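PDB 2I5I: carbohydrate deacetylase from Enterococcus faecalis, which probably removes acetyl groups from acetylated carbohydrates, a magnesium-dependent step in the breakdown of oligosaccharides. Local coordinates for residues A[4-13]-A[204-215]; A[191-202]-A[243-253]. All blocks are in the same frame, centred on the assembly; numbering follows the deposited sequence.

Contact 1 of 2, residues A[4-13]-A[204-215]; sequences NKKLIINADD and SEGEVFEINCHP
The ring of Phe209 has the carbonyl oxygen of Lys6 at its edge, near the ring plane, while the Lys5 methylene CD comes in at a slant, 3.7 Å from Phe209 CE1. The aliphatic part of Lys5 packs against the ring, and bends at chi2 (-98°) and chi4 carry its NZ to the carbonyls of Ser204, Val201 and Val202. At the far end, the His214 imidazole meets Asp13 OD2 at its edge, CD2 to OD2 3.6 Å. A water lies in the same ring plane and bridges His214 NE2 to Asp12 OD2. The Asn212 amide gives its ND2 proton to Asp12 OD2 (3.1 Å), entering from above the carboxylate, whose other oxygen is bound by Arg156. Arg232 pairs with Asp13, whose side chain lies beside His130, a predicted magnesium ligand.

Strands 6-11 and 208-213 run parallel. Lys6, Ile8, Asn10 and Asp12 each use their N-H, and the first three also their C=O, in the alternating ladder; Ile8 N to Phe209 O measures 2.8 Å. Branched and aliphatic residues suit the buried faces: Leu7 CD1 meets Ile211 CD1 at 3.7 Å on one, Ile8 CD1 meets Val208 CG1 at 3.9 Å on the other. On that second face Glu210 is held by Arg156 and Tyr258, and Lys6 reaches Asp111 of the second subunit.

Strand 6-11 is central in the curled parallel sheet, consistent with the beta/alpha architecture of the YdjC family, and bonds also to 35-38 and 254-256; strand 208-213 has 179-181 as its other neighbour, and helix 231-239 packs on Cys213, His214 and Pro215.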
# COMPACT_ATOMS: atom_id res chain seq x y z
N ASN A 4 33.74 -16.00 3.58
CA ASN A 4 32.39 -16.49 3.28
C ASN A 4 32.19 -16.53 1.77
O ASN A 4 32.95 -15.92 1.00
CB ASN A 4 31.35 -15.64 4.00
CG ASN A 4 31.61 -14.16 3.83
OD1 ASN A 4 32.06 -13.73 2.76
ND2 ASN A 4 31.34 -13.39 4.88
N LYS A 5 31.17 -17.28 1.35
CA LYS A 5 30.84 -17.41 -0.06
C LYS A 5 29.51 -16.69 -0.30
O LYS A 5 28.55 -16.94 0.43
CB LYS A 5 30.74 -18.86 -0.50
CG LYS A 5 31.96 -19.70 -0.13
CD LYS A 5 32.90 -19.81 -1.32
CE LYS A 5 34.22 -20.47 -0.95
NZ LYS A 5 34.50 -21.73 -1.69
N LYS A 6 29.50 -15.81 -1.30
CA LYS A 6 28.27 -15.06 -1.59
C LYS A 6 27.70 -15.52 -2.91
O LYS A 6 28.37 -15.49 -3.95
CB LYS A 6 28.55 -13.56 -1.59
CG LYS A 6 29.05 -13.06 -0.23
CD LYS A 6 29.43 -11.60 -0.39
CE LYS A 6 30.94 -11.46 -0.23
NZ LYS A 6 31.26 -11.25 1.21
N LEU A 7 26.46 -15.98 -2.85
CA LEU A 7 25.79 -16.58 -3.98
C LEU A 7 24.56 -15.75 -4.40
O LEU A 7 23.63 -15.60 -3.63
CB LEU A 7 25.32 -18.00 -3.67
CG LEU A 7 24.54 -18.69 -4.79
CD1 LEU A 7 25.38 -18.81 -6.06
CD2 LEU A 7 24.08 -20.09 -4.40
N ILE A 8 24.65 -15.22 -5.60
CA ILE A 8 23.60 -14.50 -6.28
C ILE A 8 22.91 -15.52 -7.18
O ILE A 8 23.53 -16.16 -8.02
CB ILE A 8 24.19 -13.34 -7.09
CG1 ILE A 8 24.97 -12.32 -6.26
CG2 ILE A 8 23.09 -12.67 -7.90
CD1 ILE A 8 25.74 -11.34 -7.11
N ILE A 9 21.62 -15.71 -6.98
CA ILE A 9 20.72 -16.54 -7.77
C ILE A 9 19.78 -15.57 -8.47
O ILE A 9 18.93 -14.92 -7.88
CB ILE A 9 19.97 -17.57 -6.91
CG1 ILE A 9 20.94 -18.40 -6.09
CG2 ILE A 9 19.07 -18.46 -7.75
CD1 ILE A 9 20.35 -19.47 -5.22
N ASN A 10 20.05 -15.45 -9.77
CA ASN A 10 19.41 -14.39 -10.55
C ASN A 10 18.52 -15.02 -11.60
O ASN A 10 18.96 -15.82 -12.42
CB ASN A 10 20.43 -13.46 -11.23
CG ASN A 10 19.74 -12.32 -11.97
OD1 ASN A 10 19.62 -11.19 -11.47
ND2 ASN A 10 19.32 -12.62 -13.18
N ALA A 11 17.25 -14.61 -11.55
CA ALA A 11 16.28 -15.05 -12.54
C ALA A 11 16.32 -14.13 -13.75
O ALA A 11 16.06 -12.93 -13.64
CB ALA A 11 14.87 -15.05 -11.94
N ASP A 12 16.65 -14.66 -14.92
CA ASP A 12 16.61 -13.85 -16.13
C ASP A 12 15.18 -13.68 -16.65
O ASP A 12 14.31 -14.53 -16.41
CB ASP A 12 17.52 -14.49 -17.19
CG ASP A 12 18.98 -14.51 -16.79
OD1 ASP A 12 19.32 -14.10 -15.66
OD2 ASP A 12 19.81 -14.94 -17.62
N ASP A 13 14.92 -12.58 -17.33
CA ASP A 13 13.74 -12.32 -18.12
C ASP A 13 12.57 -11.74 -17.33
O ASP A 13 11.41 -11.89 -17.74
CB ASP A 13 13.26 -13.60 -18.83
CG ASP A 13 14.22 -14.10 -19.90
OD1 ASP A 13 15.05 -13.28 -20.34
OD2 ASP A 13 14.17 -15.29 -20.30
N SER A 204 35.51 -23.51 -4.40
CA SER A 204 36.42 -22.64 -5.16
C SER A 204 36.90 -21.46 -4.32
O SER A 204 36.46 -21.28 -3.18
CB SER A 204 35.74 -22.14 -6.44
OG SER A 204 34.97 -21.00 -6.13
N GLU A 205 37.81 -20.71 -4.90
CA GLU A 205 38.53 -19.62 -4.26
C GLU A 205 37.78 -18.29 -4.31
O GLU A 205 38.05 -17.38 -3.52
CB GLU A 205 39.90 -19.45 -4.94
N GLY A 206 36.85 -18.21 -5.25
CA GLY A 206 35.99 -17.06 -5.45
C GLY A 206 35.35 -16.56 -4.17
O GLY A 206 35.27 -17.29 -3.18
N GLU A 207 34.88 -15.32 -4.22
CA GLU A 207 34.15 -14.73 -3.10
C GLU A 207 32.66 -14.62 -3.48
O GLU A 207 31.82 -14.99 -2.65
CB GLU A 207 34.71 -13.37 -2.71
CG GLU A 207 34.15 -12.78 -1.42
CD GLU A 207 34.28 -11.26 -1.36
OE1 GLU A 207 35.11 -10.72 -2.13
OE2 GLU A 207 33.57 -10.60 -0.56
N VAL A 208 32.38 -14.14 -4.68
CA VAL A 208 31.04 -13.94 -5.20
C VAL A 208 30.77 -14.78 -6.45
O VAL A 208 31.51 -14.76 -7.42
CB VAL A 208 30.77 -12.47 -5.56
CG1 VAL A 208 29.32 -12.29 -5.98
CG2 VAL A 208 31.10 -11.55 -4.38
N PHE A 209 29.66 -15.51 -6.39
CA PHE A 209 29.22 -16.43 -7.40
C PHE A 209 27.80 -16.10 -7.88
O PHE A 209 27.00 -15.64 -7.06
CB PHE A 209 29.24 -17.88 -6.90
CG PHE A 209 30.57 -18.31 -6.31
CD1 PHE A 209 30.97 -17.86 -5.07
CD2 PHE A 209 31.39 -19.15 -7.03
CE1 PHE A 209 32.19 -18.24 -4.54
CE2 PHE A 209 32.61 -19.54 -6.51
CZ PHE A 209 33.00 -19.08 -5.27
N GLU A 210 27.54 -16.35 -9.15
CA GLU A 210 26.20 -16.15 -9.70
C GLU A 210 25.73 -17.44 -10.36
O GLU A 210 26.38 -18.00 -11.24
CB GLU A 210 26.12 -14.99 -10.71
CG GLU A 210 24.70 -14.81 -11.23
CD GLU A 210 24.50 -13.66 -12.17
OE1 GLU A 210 25.48 -12.95 -12.49
OE2 GLU A 210 23.35 -13.43 -12.63
N ILE A 211 24.57 -17.90 -9.90
CA ILE A 211 23.87 -18.93 -10.67
C ILE A 211 22.68 -18.29 -11.37
O ILE A 211 21.84 -17.68 -10.70
CB ILE A 211 23.36 -20.06 -9.76
CG1 ILE A 211 24.43 -20.97 -9.18
CG2 ILE A 211 22.30 -20.86 -10.50
CD1 ILE A 211 24.01 -21.68 -7.90
N ASN A 212 22.56 -18.37 -12.69
CA ASN A 212 21.38 -17.74 -13.31
C ASN A 212 20.33 -18.84 -13.53
O ASN A 212 20.58 -20.06 -13.45
CB ASN A 212 21.71 -16.99 -14.59
CG ASN A 212 21.96 -17.84 -15.80
OD1 ASN A 212 22.59 -18.90 -15.68
ND2 ASN A 212 21.52 -17.40 -16.97
N CYS A 213 19.11 -18.37 -13.79
CA CYS A 213 18.01 -19.32 -13.96
C CYS A 213 16.84 -18.65 -14.68
O CYS A 213 16.86 -17.44 -14.82
CB CYS A 213 17.56 -19.89 -12.62
SG CYS A 213 17.11 -18.65 -11.37
N HIS A 214 15.87 -19.46 -15.09
CA HIS A 214 14.73 -18.94 -15.83
C HIS A 214 13.38 -19.46 -15.31
O HIS A 214 12.59 -20.10 -16.01
CB HIS A 214 14.92 -19.29 -17.30
CG HIS A 214 16.17 -18.75 -17.92
ND1 HIS A 214 17.42 -19.31 -17.73
CD2 HIS A 214 16.35 -17.70 -18.76
CE1 HIS A 214 18.31 -18.61 -18.41
NE2 HIS A 214 17.69 -17.62 -19.06
N PRO A 215 13.08 -19.19 -14.05
CA PRO A 215 11.77 -19.59 -13.51
C PRO A 215 10.69 -18.76 -14.20
O PRO A 215 10.90 -17.63 -14.62
CB PRO A 215 11.83 -19.23 -12.05
CG PRO A 215 13.02 -18.35 -11.85
CD PRO A 215 13.90 -18.49 -13.06
O HOH W 1 12.50 -16.63 -16.62
O HOH W 2 18.91 -15.63 -20.29

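Contact 2 of 2, residues A[191-202]-A[243-253]; sequences TETILQLLDMVV and EVKEAIEERGI
Thr191 lays its methyl CG2, anti to the backbone N, 3.4 Å from Glu243 OE1, at the solvent-facing start of the helix pair. One turn on, Ile194 CG2 meets Val244 CG1 at 4.1 Å, the two side chains crossing at about a right angle. Leu195 presses CD2 against Ala247 CB at 3.4 Å; the small alanine leaves room for the leucine, and the contact is tight. Leu198, whose two branches suit a hydrophobic centre, reaches that methyl with CD1 and touches Ile248 CG1 and Ile253 CD1 with CD2. Asp199 OD1 takes both NE and NH2 of Arg251, each at 2.6 Å, in a side-on salt bridge. Both nitrogens approach from one face of the carboxylate, whose plane is turned 25° from the guanidinium. NH1 makes a long bond back to Ala247 O from above the carbonyl plane. Val202 CG2 lies 3.5 Å from Arg251 CB, across the aliphatic stem. Gly252, with positive phi, closes helix 242-250 in a Schellman motif and turns Ile253 inward.

The two helical segments run nearly parallel, 13° apart, as outer-layer helices that each precede a parallel strand, packed over strands 6-11, 208-213 and 179-181.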
# COMPACT_ATOMS: atom_id res chain seq x y z
N THR A 191 17.38 -31.10 -9.10
CA THR A 191 17.88 -30.74 -7.80
C THR A 191 19.39 -30.98 -7.71
O THR A 191 20.13 -30.19 -7.14
CB THR A 191 17.20 -31.57 -6.69
OG1 THR A 191 15.78 -31.42 -6.78
CG2 THR A 191 17.65 -31.03 -5.35
N GLU A 192 19.75 -32.12 -8.27
CA GLU A 192 21.11 -32.63 -8.26
C GLU A 192 22.07 -31.61 -8.86
O GLU A 192 23.13 -31.34 -8.29
CB GLU A 192 21.20 -33.97 -9.01
N THR A 193 21.70 -31.02 -9.99
CA THR A 193 22.52 -30.01 -10.64
C THR A 193 22.80 -28.88 -9.65
O THR A 193 23.92 -28.37 -9.57
CB THR A 193 21.85 -29.45 -11.90
OG1 THR A 193 21.67 -30.46 -12.89
CG2 THR A 193 22.77 -28.44 -12.59
N ILE A 194 21.77 -28.52 -8.90
CA ILE A 194 21.86 -27.40 -7.98
C ILE A 194 22.84 -27.72 -6.85
O ILE A 194 23.62 -26.85 -6.44
CB ILE A 194 20.50 -27.03 -7.36
CG1 ILE A 194 19.53 -26.35 -8.34
CG2 ILE A 194 20.70 -26.19 -6.10
CD1 ILE A 194 19.93 -24.96 -8.75
N LEU A 195 22.79 -28.95 -6.34
CA LEU A 195 23.68 -29.34 -5.26
C LEU A 195 25.13 -29.29 -5.77
O LEU A 195 26.00 -28.77 -5.09
CB LEU A 195 23.37 -30.72 -4.70
CG LEU A 195 21.94 -30.96 -4.22
CD1 LEU A 195 21.74 -32.37 -3.69
CD2 LEU A 195 21.55 -29.97 -3.13
N GLN A 196 25.29 -29.81 -6.97
CA GLN A 196 26.54 -29.82 -7.71
C GLN A 196 27.13 -28.42 -7.82
O GLN A 196 28.29 -28.16 -7.53
CB GLN A 196 26.34 -30.34 -9.13
CG GLN A 196 26.52 -31.84 -9.35
CD GLN A 196 25.95 -32.22 -10.71
OE1 GLN A 196 26.40 -31.68 -11.72
NE2 GLN A 196 24.97 -33.12 -10.73
N LEU A 197 26.29 -27.49 -8.27
CA LEU A 197 26.78 -26.12 -8.38
C LEU A 197 27.12 -25.57 -7.00
O LEU A 197 28.05 -24.79 -6.85
CB LEU A 197 25.73 -25.24 -9.05
CG LEU A 197 25.44 -25.53 -10.51
CD1 LEU A 197 24.27 -24.69 -11.01
CD2 LEU A 197 26.67 -25.29 -11.39
N LEU A 198 26.36 -26.00 -5.99
CA LEU A 198 26.64 -25.45 -4.65
C LEU A 198 27.99 -25.98 -4.17
O LEU A 198 28.82 -25.27 -3.61
CB LEU A 198 25.52 -25.79 -3.68
CG LEU A 198 24.15 -25.15 -3.95
CD1 LEU A 198 23.11 -25.67 -2.96
CD2 LEU A 198 24.26 -23.64 -3.89
N ASP A 199 28.23 -27.26 -4.40
CA ASP A 199 29.52 -27.81 -3.98
C ASP A 199 30.66 -27.08 -4.70
O ASP A 199 31.71 -26.80 -4.13
CB ASP A 199 29.57 -29.30 -4.26
CG ASP A 199 28.62 -30.11 -3.40
OD1 ASP A 199 28.37 -29.68 -2.26
OD2 ASP A 199 28.15 -31.15 -3.89
N MSE A 200 30.42 -26.79 -5.98
CA MSE A 200 31.41 -26.04 -6.76
C MSE A 200 31.69 -24.74 -6.02
O MSE A 200 32.84 -24.35 -5.83
CB MSE A 200 30.97 -25.78 -8.20
CG MSE A 200 31.13 -26.94 -9.17
SE MSE A 200 30.45 -26.56 -10.81
CE MSE A 200 31.26 -27.81 -11.81
N VAL A 201 30.63 -24.06 -5.56
CA VAL A 201 30.91 -22.79 -4.88
C VAL A 201 31.74 -23.01 -3.63
O VAL A 201 32.65 -22.26 -3.28
CB VAL A 201 29.62 -22.04 -4.51
CG1 VAL A 201 29.93 -20.87 -3.58
CG2 VAL A 201 28.94 -21.56 -5.78
N VAL A 202 31.42 -24.07 -2.91
CA VAL A 202 32.08 -24.28 -1.63
C VAL A 202 33.55 -24.64 -1.85
O VAL A 202 34.41 -24.40 -1.01
CB VAL A 202 31.39 -25.39 -0.83
CG1 VAL A 202 32.33 -25.96 0.21
CG2 VAL A 202 30.13 -24.86 -0.17
N GLU A 243 14.68 -28.88 0.00
CA GLU A 243 15.99 -29.48 -0.19
C GLU A 243 17.01 -28.45 -0.65
O GLU A 243 18.14 -28.39 -0.18
CB GLU A 243 15.93 -30.60 -1.23
CG GLU A 243 17.29 -31.26 -1.41
CD GLU A 243 17.22 -32.50 -2.30
OE1 GLU A 243 16.14 -32.74 -2.87
OE2 GLU A 243 18.24 -33.21 -2.41
N VAL A 244 16.58 -27.61 -1.59
CA VAL A 244 17.50 -26.58 -2.06
C VAL A 244 17.83 -25.60 -0.96
O VAL A 244 19.01 -25.32 -0.72
CB VAL A 244 16.92 -25.85 -3.29
CG1 VAL A 244 17.82 -24.67 -3.64
CG2 VAL A 244 16.76 -26.84 -4.42
N LYS A 245 16.81 -25.08 -0.26
CA LYS A 245 17.08 -24.16 0.84
C LYS A 245 18.01 -24.78 1.87
O LYS A 245 18.98 -24.13 2.28
CB LYS A 245 15.77 -23.71 1.51
CG LYS A 245 14.94 -22.85 0.56
CD LYS A 245 13.60 -22.49 1.18
CE LYS A 245 12.66 -21.90 0.14
NZ LYS A 245 11.32 -22.56 0.14
N GLU A 246 17.74 -26.02 2.26
CA GLU A 246 18.60 -26.68 3.25
C GLU A 246 20.04 -26.82 2.76
O GLU A 246 20.98 -26.64 3.54
CB GLU A 246 18.01 -28.06 3.62
CG GLU A 246 16.92 -27.91 4.68
CD GLU A 246 16.07 -29.14 4.90
OE1 GLU A 246 16.43 -30.22 4.38
OE2 GLU A 246 15.05 -29.00 5.61
N ALA A 247 20.22 -27.13 1.48
CA ALA A 247 21.57 -27.34 0.93
C ALA A 247 22.43 -26.10 1.07
O ALA A 247 23.61 -26.16 1.45
CB ALA A 247 21.52 -27.75 -0.53
N ILE A 248 21.84 -24.95 0.76
CA ILE A 248 22.62 -23.70 0.87
C ILE A 248 23.00 -23.49 2.33
O ILE A 248 24.12 -23.14 2.68
CB ILE A 248 21.80 -22.55 0.26
CG1 ILE A 248 21.87 -22.59 -1.28
CG2 ILE A 248 22.18 -21.19 0.81
CD1 ILE A 248 20.61 -22.14 -1.98
N GLU A 249 22.02 -23.77 3.20
CA GLU A 249 22.21 -23.74 4.64
C GLU A 249 23.38 -24.62 5.08
O GLU A 249 24.31 -24.13 5.73
CB GLU A 249 20.93 -24.18 5.36
CG GLU A 249 19.72 -23.30 5.14
CD GLU A 249 18.73 -23.23 6.29
OE1 GLU A 249 19.06 -23.64 7.42
OE2 GLU A 249 17.60 -22.74 6.04
N GLU A 250 23.35 -25.90 4.74
CA GLU A 250 24.34 -26.89 5.14
C GLU A 250 25.74 -26.50 4.70
O GLU A 250 26.74 -26.97 5.26
CB GLU A 250 23.98 -28.26 4.56
CG GLU A 250 25.11 -29.12 4.04
N ARG A 251 25.82 -25.66 3.68
CA ARG A 251 27.13 -25.32 3.14
C ARG A 251 27.58 -23.94 3.60
O ARG A 251 28.62 -23.48 3.15
CB ARG A 251 27.13 -25.37 1.61
CG ARG A 251 27.17 -26.79 1.05
CD ARG A 251 26.85 -26.80 -0.42
NE ARG A 251 26.77 -28.10 -1.03
CZ ARG A 251 25.86 -29.04 -0.80
NH1 ARG A 251 24.89 -28.84 0.08
NH2 ARG A 251 25.91 -30.19 -1.45
N GLY A 252 26.80 -23.31 4.48
CA GLY A 252 27.14 -22.01 5.01
C GLY A 252 27.08 -20.91 3.97
O GLY A 252 27.58 -19.80 4.23
N ILE A 253 26.47 -21.14 2.81
CA ILE A 253 26.50 -20.13 1.75
C ILE A 253 25.53 -18.99 2.05
O ILE A 253 24.40 -19.23 2.49
CB ILE A 253 26.20 -20.77 0.38
CG1 ILE A 253 27.25 -21.82 0.03
CG2 ILE A 253 26.04 -19.73 -0.72
CD1 ILE A 253 26.97 -22.74 -1.11

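Overall arrangement
Contact 2 is the helical layer over the side of contact 1 that carries Leu7 and Phe209; their centres lie 11 Å apart. Helix 191-203 is followed, after a short loop, by strand 208-213, and helix 242-250 by strand 254-256, so each helix precedes a parallel strand, and the segments of the two contacts alternate along the chain. Leu7 CB meets Ile253 CG2 at 3.5 Å, and Phe209 CD1 meets Val201 CG1 at 3.5 Å. Lys5 NZ ties the end of helix 191-203 to strand 6-11. The opposite, C-terminal end of the strand pair approaches the predicted magnesium site: the side chain of Asp13 is about 4 Å from that of His130, whereas contact 2 lies away from it.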